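Local coordinates for protein angiotensin-converting enzyme (Anopheles gambiae, PDB 6S1Y) that probably hydrolyses peptide bonds as a zinc-dependent peptidase of the angiotensin-converting enzyme family, at residues P452-W460 against R475-P483; N116-Y125 against Y154-T163. All coordinates share one frame; numbering follows the deposited sequence.

Contacts 1 and 2 lie on the same side of the chain's centre, their own centres about 17 Å apart, and each is partly buried. Both set an irregular segment against a helix: 475-483 against the start of helix 455-467 in contact 1, and the chain leaving helix 100-119 against helix 149-163 in contact 2. Contact 1 is mainly polar, with carboxylates and an amide gripping backbone and side-chain N-H groups; contact 2 is mainly aromatic, with two tyrosine hydroxyls tying down the loop. They meet where R475 NH1 probably hydrogen-bonds N161 OD1 at 3.1 Å and W460 packs on W156. Contact 2 comes nearer the bound ligand, through Y117.

Contact 1 (P452-W460 against R475-P483); sequences PREYNCKFW and RTEQDFDPP
E477 reaches the first turn of helix 455-467 with its carboxylate and takes two backbone N-H groups: N456 N lies 3.1 Å from OE1, on the syn side, and C457 N 3.0 Å from OE2, approaching from above the carboxylate plane. A bend at chi2 (-62°) folds the E477 chain over R453 O and brings both oxygens to the helix start, where the helix dipole would favour a negative charge. The side chain of the same N456 extends its amide into the facing segment, between T476 and D481. Its OD1 receives D481 N at 2.9 Å, from above the carbonyl plane, while ND2 donates to T476 O and to D481 OD2, the latter in the amide plane.

D481 OD2 thus gathers three donors. W460 NE1 meets it at 2.7 Å in the indole plane, on the anti side of the carboxylate, and R475 NE comes in on the syn side; R475 NH2 takes OD1, a side-on grip that fixes the carboxylate's rotation. The ring and carboxylate planes of W460 and D481 stand 65° apart. Beyond this polar network, P482 CG sits over one face of F459 in a CH-pi contact, 4.0 Å from the ring centroid, and F480 CE1 touches Y455 CD2.

Helices 431-447 and 168-184 both pack on F480, through Y441 and through R168 and F171, and the C457-C602 disulfide joins helix 455-467 to strand 602-603, which pairs with strand 475-476.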
loop_
_atom_site.group_PDB
_atom_site.type_symbol
_atom_site.label_atom_id
_atom_site.label_comp_id
_atom_site.label_asym_id
_atom_site.label_seq_id
_atom_site.Cartn_x
_atom_site.Cartn_y
_atom_site.Cartn_z
ATOM N N PRO A 452 -16.086 -12.603 17.014
ATOM C CA PRO A 452 -15.313 -13.745 16.498
ATOM C C PRO A 452 -16.124 -14.800 15.757
ATOM O O PRO A 452 -15.596 -15.441 14.837
ATOM C CB PRO A 452 -14.679 -14.330 17.776
ATOM C CG PRO A 452 -14.555 -13.146 18.724
ATOM C CD PRO A 452 -15.778 -12.303 18.434
ATOM N N ARG A 453 -17.375 -15.036 16.119
ATOM C CA ARG A 453 -18.099 -16.115 15.454
ATOM C C ARG A 453 -18.672 -15.685 14.110
ATOM O O ARG A 453 -19.254 -16.516 13.414
ATOM C CB ARG A 453 -19.209 -16.643 16.369
ATOM C CG ARG A 453 -20.259 -15.612 16.685
ATOM C CD ARG A 453 -21.148 -16.021 17.862
ATOM N NE ARG A 453 -21.628 -14.839 18.580
ATOM C CZ ARG A 453 -22.511 -13.970 18.093
ATOM N NH1 ARG A 453 -23.026 -14.141 16.877
ATOM N NH2 ARG A 453 -22.874 -12.921 18.822
ATOM N N GLU A 454 -18.517 -14.418 13.728
ATOM C CA GLU A 454 -18.904 -13.941 12.405
ATOM C C GLU A 454 -17.718 -13.324 11.658
ATOM O O GLU A 454 -17.907 -12.552 10.717
ATOM C CB GLU A 454 -20.053 -12.930 12.525
ATOM C CG GLU A 454 -19.969 -12.062 13.764
ATOM C CD GLU A 454 -20.860 -10.828 13.725
ATOM O OE1 GLU A 454 -20.426 -9.791 14.288
ATOM O OE2 GLU A 454 -21.974 -10.887 13.153
ATOM N N TYR A 455 -16.491 -13.668 12.044
ATOM C CA TYR A 455 -15.312 -13.028 11.456
ATOM C C TYR A 455 -15.272 -13.200 9.938
ATOM O O TYR A 455 -15.002 -12.245 9.199
ATOM C CB TYR A 455 -14.039 -13.612 12.067
ATOM C CG TYR A 455 -13.515 -12.947 13.325
ATOM C CD1 TYR A 455 -14.049 -11.773 13.815
ATOM C CD2 TYR A 455 -12.448 -13.504 13.998
ATOM C CE1 TYR A 455 -13.535 -11.191 14.964
ATOM C CE2 TYR A 455 -11.927 -12.930 15.130
ATOM C CZ TYR A 455 -12.455 -11.787 15.604
ATOM O OH TYR A 455 -11.889 -11.270 16.738
ATOM N N ASN A 456 -15.540 -14.410 9.446
ATOM C CA ASN A 456 -15.284 -14.638 8.037
ATOM C C ASN A 456 -16.413 -14.117 7.162
ATOM O O ASN A 456 -16.152 -13.496 6.123
ATOM C CB ASN A 456 -15.036 -16.116 7.753
ATOM C CG ASN A 456 -14.097 -16.316 6.545
ATOM O OD1 ASN A 456 -13.199 -15.493 6.294
ATOM N ND2 ASN A 456 -14.321 -17.390 5.785
ATOM N N CYS A 457 -17.672 -14.331 7.552
ATOM C CA CYS A 457 -18.741 -13.889 6.661
ATOM C C CYS A 457 -18.941 -12.374 6.700
ATOM O O CYS A 457 -19.351 -11.801 5.690
ATOM C CB CYS A 457 -20.025 -14.673 6.961
ATOM S SG CYS A 457 -19.880 -16.464 6.322
ATOM N N LYS A 458 -18.613 -11.688 7.793
ATOM C CA LYS A 458 -18.645 -10.228 7.738
ATOM C C LYS A 458 -17.506 -9.678 6.880
ATOM O O LYS A 458 -17.654 -8.627 6.248
ATOM C CB LYS A 458 -18.609 -9.627 9.149
ATOM C CG LYS A 458 -19.999 -9.609 9.844
ATOM C CD LYS A 458 -20.958 -8.653 9.144
ATOM C CE LYS A 458 -22.275 -8.442 9.912
ATOM N NZ LYS A 458 -22.853 -7.080 9.637
ATOM N N PHE A 459 -16.380 -10.386 6.802
ATOM C CA PHE A 459 -15.326 -10.002 5.866
ATOM C C PHE A 459 -15.812 -10.101 4.424
ATOM O O PHE A 459 -15.835 -9.106 3.684
ATOM C CB PHE A 459 -14.110 -10.886 6.078
ATOM C CG PHE A 459 -12.999 -10.640 5.090
ATOM C CD1 PHE A 459 -12.214 -9.494 5.174
ATOM C CD2 PHE A 459 -12.700 -11.585 4.130
ATOM C CE1 PHE A 459 -11.169 -9.275 4.285
ATOM C CE2 PHE A 459 -11.670 -11.386 3.249
ATOM C CZ PHE A 459 -10.897 -10.214 3.320
ATOM N N TRP A 460 -16.233 -11.298 4.008
ATOM C CA TRP A 460 -16.636 -11.476 2.620
ATOM C C TRP A 460 -17.904 -10.693 2.293
ATOM O O TRP A 460 -18.112 -10.306 1.141
ATOM C CB TRP A 460 -16.824 -12.961 2.314
ATOM C CG TRP A 460 -15.524 -13.711 2.279
ATOM C CD1 TRP A 460 -15.131 -14.749 3.088
ATOM C CD2 TRP A 460 -14.434 -13.471 1.380
ATOM N NE1 TRP A 460 -13.843 -15.170 2.740
ATOM C CE2 TRP A 460 -13.399 -14.390 1.705
ATOM C CE3 TRP A 460 -14.223 -12.561 0.338
ATOM C CZ2 TRP A 460 -12.201 -14.429 1.011
ATOM C CZ3 TRP A 460 -13.013 -12.601 -0.339
ATOM C CH2 TRP A 460 -12.025 -13.533 0.001
ATOM N N ARG A 475 -17.247 -20.476 1.256
ATOM C CA ARG A 475 -16.498 -20.405 2.508
ATOM C C ARG A 475 -17.462 -20.488 3.694
ATOM O O ARG A 475 -18.668 -20.251 3.556
ATOM C CB ARG A 475 -15.665 -19.109 2.598
ATOM C CG ARG A 475 -14.783 -18.804 1.361
ATOM C CD ARG A 475 -13.713 -19.854 1.102
ATOM N NE ARG A 475 -12.563 -19.713 1.982
ATOM C CZ ARG A 475 -11.635 -20.642 2.147
ATOM N NH1 ARG A 475 -11.753 -21.804 1.512
ATOM N NH2 ARG A 475 -10.601 -20.424 2.956
ATOM N N THR A 476 -16.914 -20.793 4.874
ATOM C CA THR A 476 -17.699 -20.902 6.101
ATOM C C THR A 476 -16.948 -20.221 7.240
ATOM O O THR A 476 -15.818 -19.737 7.064
ATOM C CB THR A 476 -17.980 -22.371 6.469
ATOM O OG1 THR A 476 -16.759 -23.001 6.886
ATOM C CG2 THR A 476 -18.582 -23.126 5.277
ATOM N N GLU A 477 -17.560 -20.209 8.433
ATOM C CA GLU A 477 -16.857 -19.696 9.601
ATOM C C GLU A 477 -15.741 -20.625 10.065
ATOM O O GLU A 477 -14.927 -20.210 10.890
ATOM C CB GLU A 477 -17.817 -19.445 10.744
ATOM C CG GLU A 477 -18.691 -18.208 10.525
ATOM C CD GLU A 477 -17.869 -16.931 10.427
ATOM O OE1 GLU A 477 -16.677 -16.946 10.826
ATOM O OE2 GLU A 477 -18.400 -15.919 9.942
ATOM N N GLN A 478 -15.657 -21.848 9.545
ATOM C CA GLN A 478 -14.483 -22.669 9.822
ATOM C C GLN A 478 -13.264 -22.170 9.055
ATOM O O GLN A 478 -12.132 -22.424 9.475
ATOM C CB GLN A 478 -14.751 -24.130 9.468
ATOM C CG GLN A 478 -15.803 -24.788 10.352
ATOM C CD GLN A 478 -16.495 -25.943 9.652
ATOM O OE1 GLN A 478 -17.729 -26.010 9.613
ATOM N NE2 GLN A 478 -15.700 -26.857 9.083
ATOM N N ASP A 479 -13.474 -21.490 7.921
ATOM C CA ASP A 479 -12.422 -20.739 7.264
ATOM C C ASP A 479 -12.222 -19.424 8.006
ATOM O O ASP A 479 -13.094 -18.979 8.756
ATOM C CB ASP A 479 -12.770 -20.467 5.804
ATOM C CG ASP A 479 -13.154 -21.730 5.059
ATOM O OD1 ASP A 479 -12.365 -22.700 5.087
ATOM O OD2 ASP A 479 -14.261 -21.765 4.464
ATOM N N PHE A 480 -11.044 -18.819 7.821
ATOM C CA PHE A 480 -10.824 -17.479 8.378
ATOM C C PHE A 480 -9.828 -16.749 7.462
ATOM O O PHE A 480 -8.611 -16.851 7.628
ATOM C CB PHE A 480 -10.334 -17.537 9.813
ATOM C CG PHE A 480 -9.975 -16.188 10.369
ATOM C CD1 PHE A 480 -10.894 -15.177 10.383
ATOM C CD2 PHE A 480 -8.720 -15.938 10.851
ATOM C CE1 PHE A 480 -10.570 -13.934 10.870
ATOM C CE2 PHE A 480 -8.392 -14.697 11.352
ATOM C CZ PHE A 480 -9.318 -13.692 11.360
ATOM N N ASP A 481 -10.367 -15.997 6.525
ATOM C CA ASP A 481 -9.627 -15.609 5.337
ATOM C C ASP A 481 -8.876 -14.279 5.379
ATOM O O ASP A 481 -7.947 -14.091 4.588
ATOM C CB ASP A 481 -10.611 -15.626 4.156
ATOM C CG ASP A 481 -11.047 -17.036 3.793
ATOM O OD1 ASP A 481 -10.149 -17.914 3.806
ATOM O OD2 ASP A 481 -12.262 -17.268 3.500
ATOM N N PRO A 482 -9.200 -13.358 6.279
ATOM C CA PRO A 482 -8.496 -12.045 6.299
ATOM C C PRO A 482 -6.984 -12.154 6.381
ATOM O O PRO A 482 -6.275 -11.358 5.742
ATOM C CB PRO A 482 -9.075 -11.365 7.551
ATOM C CG PRO A 482 -10.482 -11.914 7.574
ATOM C CD PRO A 482 -10.351 -13.361 7.205
ATOM N N PRO A 483 -6.428 -13.088 7.158
ATOM C CA PRO A 483 -4.953 -13.125 7.292
ATOM C C PRO A 483 -4.224 -13.567 6.024
ATOM O O PRO A 483 -2.995 -13.462 5.975
ATOM C CB PRO A 483 -4.715 -14.123 8.441
ATOM C CG PRO A 483 -6.031 -14.181 9.166
ATOM C CD PRO A 483 -7.082 -14.018 8.089
HETATM O O HOH W 1 -15.779 -17.344 13.041
#

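Contact 2 (N116-Y125 against Y154-T163); sequences NYAKAKFCAY and YYWVQWYNAT
W159 turns the edge of its six-membered ring onto a face of Y117, an edge-to-face pair with planes at 88° and centroids 5.1 Å apart; the closest atoms are W159 CZ2 and Y117 CE2, at 3.4 Å. F122 meets the same indole rim to rim, its CZ against W159 CE3, and its CE1 rests against A162 CB. One face of the indole carries T163 OG1, whose hydroxyl donates back to W159 O, and NE1 is bonded to A484 O. W159 swings its ring toward the end of helix 100-119, between Y117 and F122, because its chi1 of 174° sets CG opposite the backbone N.

The three rings form an aromatic cluster where helix 100-119 gives way to an extended segment that runs beside helix 149-163. L135 of helix 135-145 packs on both Y117 and W159, and the C123-C131 disulfide holds the segment to the chain leading into that helix.

Farther along, two tyrosines of helix 149-163 hold the loop backbone. C123 O lies at the edge of the Y154 ring, near its plane, where Y154 OH donates to it over 2.7 Å from above the carbonyl plane; Y155 OH accepts a nearly straight bond (177°) from Y125 N at 2.9 Å. Y154 CD2 lies over the centre of one Y155 face, while Q158 CG lies over one face of Y154, toward its rim. The Y125 ring lies obliquely to that of Y154, and a water bridges C123 N and Q158 OE1.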
loop_
_atom_site.group_PDB
_atom_site.type_symbol
_atom_site.label_atom_id
_atom_site.label_comp_id
_atom_site.label_asym_id
_atom_site.label_seq_id
_atom_site.Cartn_x
_atom_site.Cartn_y
_atom_site.Cartn_z
ATOM N N ASN A 116 3.876 -17.553 9.247
ATOM C CA ASN A 116 3.074 -18.541 8.533
ATOM C C ASN A 116 2.841 -18.098 7.090
ATOM O O ASN A 116 2.932 -18.904 6.158
ATOM C CB ASN A 116 1.759 -18.745 9.295
ATOM C CG ASN A 116 0.778 -19.598 8.547
ATOM O OD1 ASN A 116 -0.113 -19.085 7.873
ATOM N ND2 ASN A 116 0.925 -20.909 8.654
ATOM N N TYR A 117 2.594 -16.797 6.889
ATOM C CA TYR A 117 2.379 -16.247 5.554
ATOM C C TYR A 117 3.628 -16.364 4.694
ATOM O O TYR A 117 3.563 -16.798 3.536
ATOM C CB TYR A 117 1.955 -14.783 5.696
ATOM C CG TYR A 117 1.641 -14.028 4.417
ATOM C CD1 TYR A 117 2.666 -13.567 3.576
ATOM C CD2 TYR A 117 0.323 -13.710 4.079
ATOM C CE1 TYR A 117 2.378 -12.857 2.439
ATOM C CE2 TYR A 117 0.026 -12.990 2.924
ATOM C CZ TYR A 117 1.052 -12.574 2.106
ATOM O OH TYR A 117 0.767 -11.844 0.948
ATOM N N ALA A 118 4.779 -15.965 5.239
ATOM C CA ALA A 118 5.999 -15.894 4.434
ATOM C C ALA A 118 6.550 -17.271 4.099
ATOM O O ALA A 118 7.242 -17.430 3.089
ATOM C CB ALA A 118 7.058 -15.078 5.167
ATOM N N LYS A 119 6.251 -18.276 4.908
ATOM C CA LYS A 119 6.842 -19.594 4.744
ATOM C C LYS A 119 5.973 -20.579 3.964
ATOM O O LYS A 119 6.384 -21.720 3.763
ATOM C CB LYS A 119 7.152 -20.193 6.120
ATOM C CG LYS A 119 8.372 -19.601 6.836
ATOM C CD LYS A 119 8.547 -20.257 8.207
ATOM C CE LYS A 119 9.955 -20.093 8.748
ATOM N NZ LYS A 119 10.240 -21.073 9.851
ATOM N N ALA A 120 4.794 -20.182 3.511
ATOM C CA ALA A 120 3.897 -21.139 2.881
ATOM C C ALA A 120 4.444 -21.598 1.542
ATOM O O ALA A 120 4.969 -20.794 0.772
ATOM C CB ALA A 120 2.521 -20.516 2.677
ATOM N N LYS A 121 4.297 -22.894 1.254
ATOM C CA LYS A 121 4.715 -23.478 -0.017
ATOM C C LYS A 121 3.625 -24.409 -0.511
ATOM O O LYS A 121 2.808 -24.894 0.266
ATOM C CB LYS A 121 6.051 -24.252 0.106
ATOM C CG LYS A 121 7.184 -23.396 0.671
ATOM C CD LYS A 121 8.451 -23.469 -0.176
ATOM C CE LYS A 121 9.416 -22.319 0.154
ATOM N NZ LYS A 121 9.384 -21.992 1.623
ATOM N N PHE A 122 3.643 -24.697 -1.813
ATOM C CA PHE A 122 2.493 -25.352 -2.426
ATOM C C PHE A 122 2.921 -26.354 -3.479
ATOM O O PHE A 122 3.942 -26.174 -4.149
ATOM C CB PHE A 122 1.565 -24.302 -3.048
ATOM C CG PHE A 122 1.146 -23.245 -2.079
ATOM C CD1 PHE A 122 0.062 -23.455 -1.237
ATOM C CD2 PHE A 122 1.866 -22.072 -1.964
ATOM C CE1 PHE A 122 -0.320 -22.487 -0.321
ATOM C CE2 PHE A 122 1.487 -21.097 -1.053
ATOM C CZ PHE A 122 0.396 -21.309 -0.223
ATOM N N CYS A 123 2.098 -27.394 -3.621
ATOM C CA CYS A 123 2.251 -28.372 -4.692
ATOM C C CYS A 123 1.596 -27.880 -5.985
ATOM O O CYS A 123 0.526 -27.260 -5.977
ATOM C CB CYS A 123 1.639 -29.709 -4.278
ATOM S SG CYS A 123 2.491 -30.500 -2.881
ATOM N N ALA A 124 2.246 -28.160 -7.103
ATOM C CA ALA A 124 1.738 -27.683 -8.375
ATOM C C ALA A 124 0.429 -28.386 -8.719
ATOM O O ALA A 124 0.198 -29.554 -8.361
ATOM C CB ALA A 124 2.762 -27.903 -9.479
ATOM N N TYR A 125 -0.453 -27.636 -9.385
ATOM C CA TYR A 125 -1.703 -28.191 -9.879
ATOM C C TYR A 125 -1.390 -29.392 -10.751
ATOM O O TYR A 125 -0.661 -29.276 -11.743
ATOM C CB TYR A 125 -2.464 -27.116 -10.666
ATOM C CG TYR A 125 -3.836 -27.501 -11.187
ATOM C CD1 TYR A 125 -4.858 -27.832 -10.322
ATOM C CD2 TYR A 125 -4.110 -27.486 -12.547
ATOM C CE1 TYR A 125 -6.107 -28.165 -10.789
ATOM C CE2 TYR A 125 -5.366 -27.815 -13.024
ATOM C CZ TYR A 125 -6.358 -28.153 -12.134
ATOM O OH TYR A 125 -7.629 -28.495 -12.566
ATOM N N TYR A 154 -7.948 -23.804 -7.775
ATOM C CA TYR A 154 -7.099 -24.643 -6.931
ATOM C C TYR A 154 -6.098 -23.797 -6.150
ATOM O O TYR A 154 -5.991 -23.912 -4.925
ATOM C CB TYR A 154 -6.370 -25.694 -7.789
ATOM C CG TYR A 154 -5.179 -26.366 -7.106
ATOM C CD1 TYR A 154 -5.360 -27.450 -6.267
ATOM C CD2 TYR A 154 -3.881 -25.907 -7.312
ATOM C CE1 TYR A 154 -4.285 -28.060 -5.644
ATOM C CE2 TYR A 154 -2.803 -26.509 -6.699
ATOM C CZ TYR A 154 -3.011 -27.596 -5.866
ATOM O OH TYR A 154 -1.932 -28.204 -5.239
ATOM N N TYR A 155 -5.374 -22.911 -6.831
ATOM C CA TYR A 155 -4.364 -22.150 -6.109
ATOM C C TYR A 155 -4.995 -21.161 -5.148
ATOM O O TYR A 155 -4.441 -20.880 -4.085
ATOM C CB TYR A 155 -3.426 -21.429 -7.071
ATOM C CG TYR A 155 -2.442 -22.357 -7.771
ATOM C CD1 TYR A 155 -1.413 -23.006 -7.070
ATOM C CD2 TYR A 155 -2.537 -22.580 -9.142
ATOM C CE1 TYR A 155 -0.522 -23.848 -7.722
ATOM C CE2 TYR A 155 -1.666 -23.423 -9.788
ATOM C CZ TYR A 155 -0.655 -24.049 -9.088
ATOM O OH TYR A 155 0.202 -24.876 -9.777
ATOM N N TRP A 156 -6.131 -20.572 -5.523
ATOM C CA TRP A 156 -6.824 -19.675 -4.596
ATOM C C TRP A 156 -7.166 -20.416 -3.310
ATOM O O TRP A 156 -6.842 -19.958 -2.207
ATOM C CB TRP A 156 -8.073 -19.104 -5.262
ATOM C CG TRP A 156 -8.748 -18.012 -4.502
ATOM C CD1 TRP A 156 -8.732 -16.679 -4.796
ATOM C CD2 TRP A 156 -9.560 -18.150 -3.332
ATOM N NE1 TRP A 156 -9.493 -15.972 -3.874
ATOM C CE2 TRP A 156 -10.007 -16.854 -2.970
ATOM C CE3 TRP A 156 -9.959 -19.245 -2.549
ATOM C CZ2 TRP A 156 -10.806 -16.623 -1.849
ATOM C CZ3 TRP A 156 -10.763 -19.011 -1.425
ATOM C CH2 TRP A 156 -11.181 -17.713 -1.096
ATOM N N VAL A 157 -7.761 -21.608 -3.448
ATOM C CA VAL A 157 -8.131 -22.425 -2.291
ATOM C C VAL A 157 -6.902 -22.832 -1.479
ATOM O O VAL A 157 -6.904 -22.760 -0.242
ATOM C CB VAL A 157 -8.928 -23.656 -2.744
ATOM C CG1 VAL A 157 -9.092 -24.656 -1.581
ATOM C CG2 VAL A 157 -10.289 -23.213 -3.311
ATOM N N GLN A 158 -5.847 -23.295 -2.156
ATOM C CA GLN A 158 -4.600 -23.620 -1.470
ATOM C C GLN A 158 -4.087 -22.436 -0.664
ATOM O O GLN A 158 -3.756 -22.567 0.521
ATOM C CB GLN A 158 -3.549 -24.046 -2.487
ATOM C CG GLN A 158 -3.829 -25.395 -3.117
ATOM C CD GLN A 158 -3.509 -26.537 -2.189
ATOM O OE1 GLN A 158 -2.469 -26.536 -1.504
ATOM N NE2 GLN A 158 -4.385 -27.528 -2.158
ATOM N N TRP A 159 -4.010 -21.263 -1.295
ATOM C CA TRP A 159 -3.417 -20.111 -0.631
ATOM C C TRP A 159 -4.186 -19.747 0.634
ATOM O O TRP A 159 -3.594 -19.594 1.713
ATOM C CB TRP A 159 -3.366 -18.905 -1.578
ATOM C CG TRP A 159 -2.886 -17.679 -0.850
ATOM C CD1 TRP A 159 -3.640 -16.634 -0.398
ATOM C CD2 TRP A 159 -1.537 -17.400 -0.440
ATOM N NE1 TRP A 159 -2.850 -15.721 0.265
ATOM C CE2 TRP A 159 -1.554 -16.164 0.240
ATOM C CE3 TRP A 159 -0.314 -18.073 -0.597
ATOM C CZ2 TRP A 159 -0.402 -15.589 0.762
ATOM C CZ3 TRP A 159 0.822 -17.507 -0.076
ATOM C CH2 TRP A 159 0.773 -16.280 0.607
ATOM N N TYR A 160 -5.505 -19.574 0.514
ATOM C CA TYR A 160 -6.323 -19.113 1.628
ATOM C C TYR A 160 -6.416 -20.171 2.724
ATOM O O TYR A 160 -6.433 -19.835 3.910
ATOM C CB TYR A 160 -7.724 -18.726 1.117
ATOM C CG TYR A 160 -7.821 -17.337 0.515
ATOM C CD1 TYR A 160 -7.382 -17.076 -0.807
ATOM C CD2 TYR A 160 -8.289 -16.270 1.266
ATOM C CE1 TYR A 160 -7.423 -15.777 -1.348
ATOM C CE2 TYR A 160 -8.338 -14.968 0.730
ATOM C CZ TYR A 160 -7.927 -14.737 -0.569
ATOM O OH TYR A 160 -8.019 -13.468 -1.060
ATOM N N ASN A 161 -6.482 -21.454 2.359
ATOM C CA ASN A 161 -6.531 -22.490 3.391
ATOM C C ASN A 161 -5.233 -22.516 4.206
ATOM O O ASN A 161 -5.252 -22.860 5.385
ATOM C CB ASN A 161 -6.818 -23.871 2.774
ATOM C CG ASN A 161 -8.330 -24.124 2.540
ATOM O OD1 ASN A 161 -9.103 -23.186 2.252
ATOM N ND2 ASN A 161 -8.757 -25.388 2.654
ATOM N N ALA A 162 -4.111 -22.117 3.615
ATOM C CA ALA A 162 -2.822 -22.184 4.282
ATOM C C ALA A 162 -2.464 -20.922 5.063
ATOM O O ALA A 162 -1.747 -21.020 6.074
ATOM C CB ALA A 162 -1.720 -22.463 3.249
ATOM N N THR A 163 -2.929 -19.743 4.642
ATOM C CA THR A 163 -2.498 -18.506 5.275
ATOM C C THR A 163 -3.592 -17.853 6.104
ATOM O O THR A 163 -3.319 -16.840 6.759
ATOM C CB THR A 163 -1.969 -17.492 4.232
ATOM O OG1 THR A 163 -2.996 -17.136 3.284
ATOM C CG2 THR A 163 -0.780 -18.073 3.499
HETATM O O HOH W 2 -0.088 -27.794 -1.694
#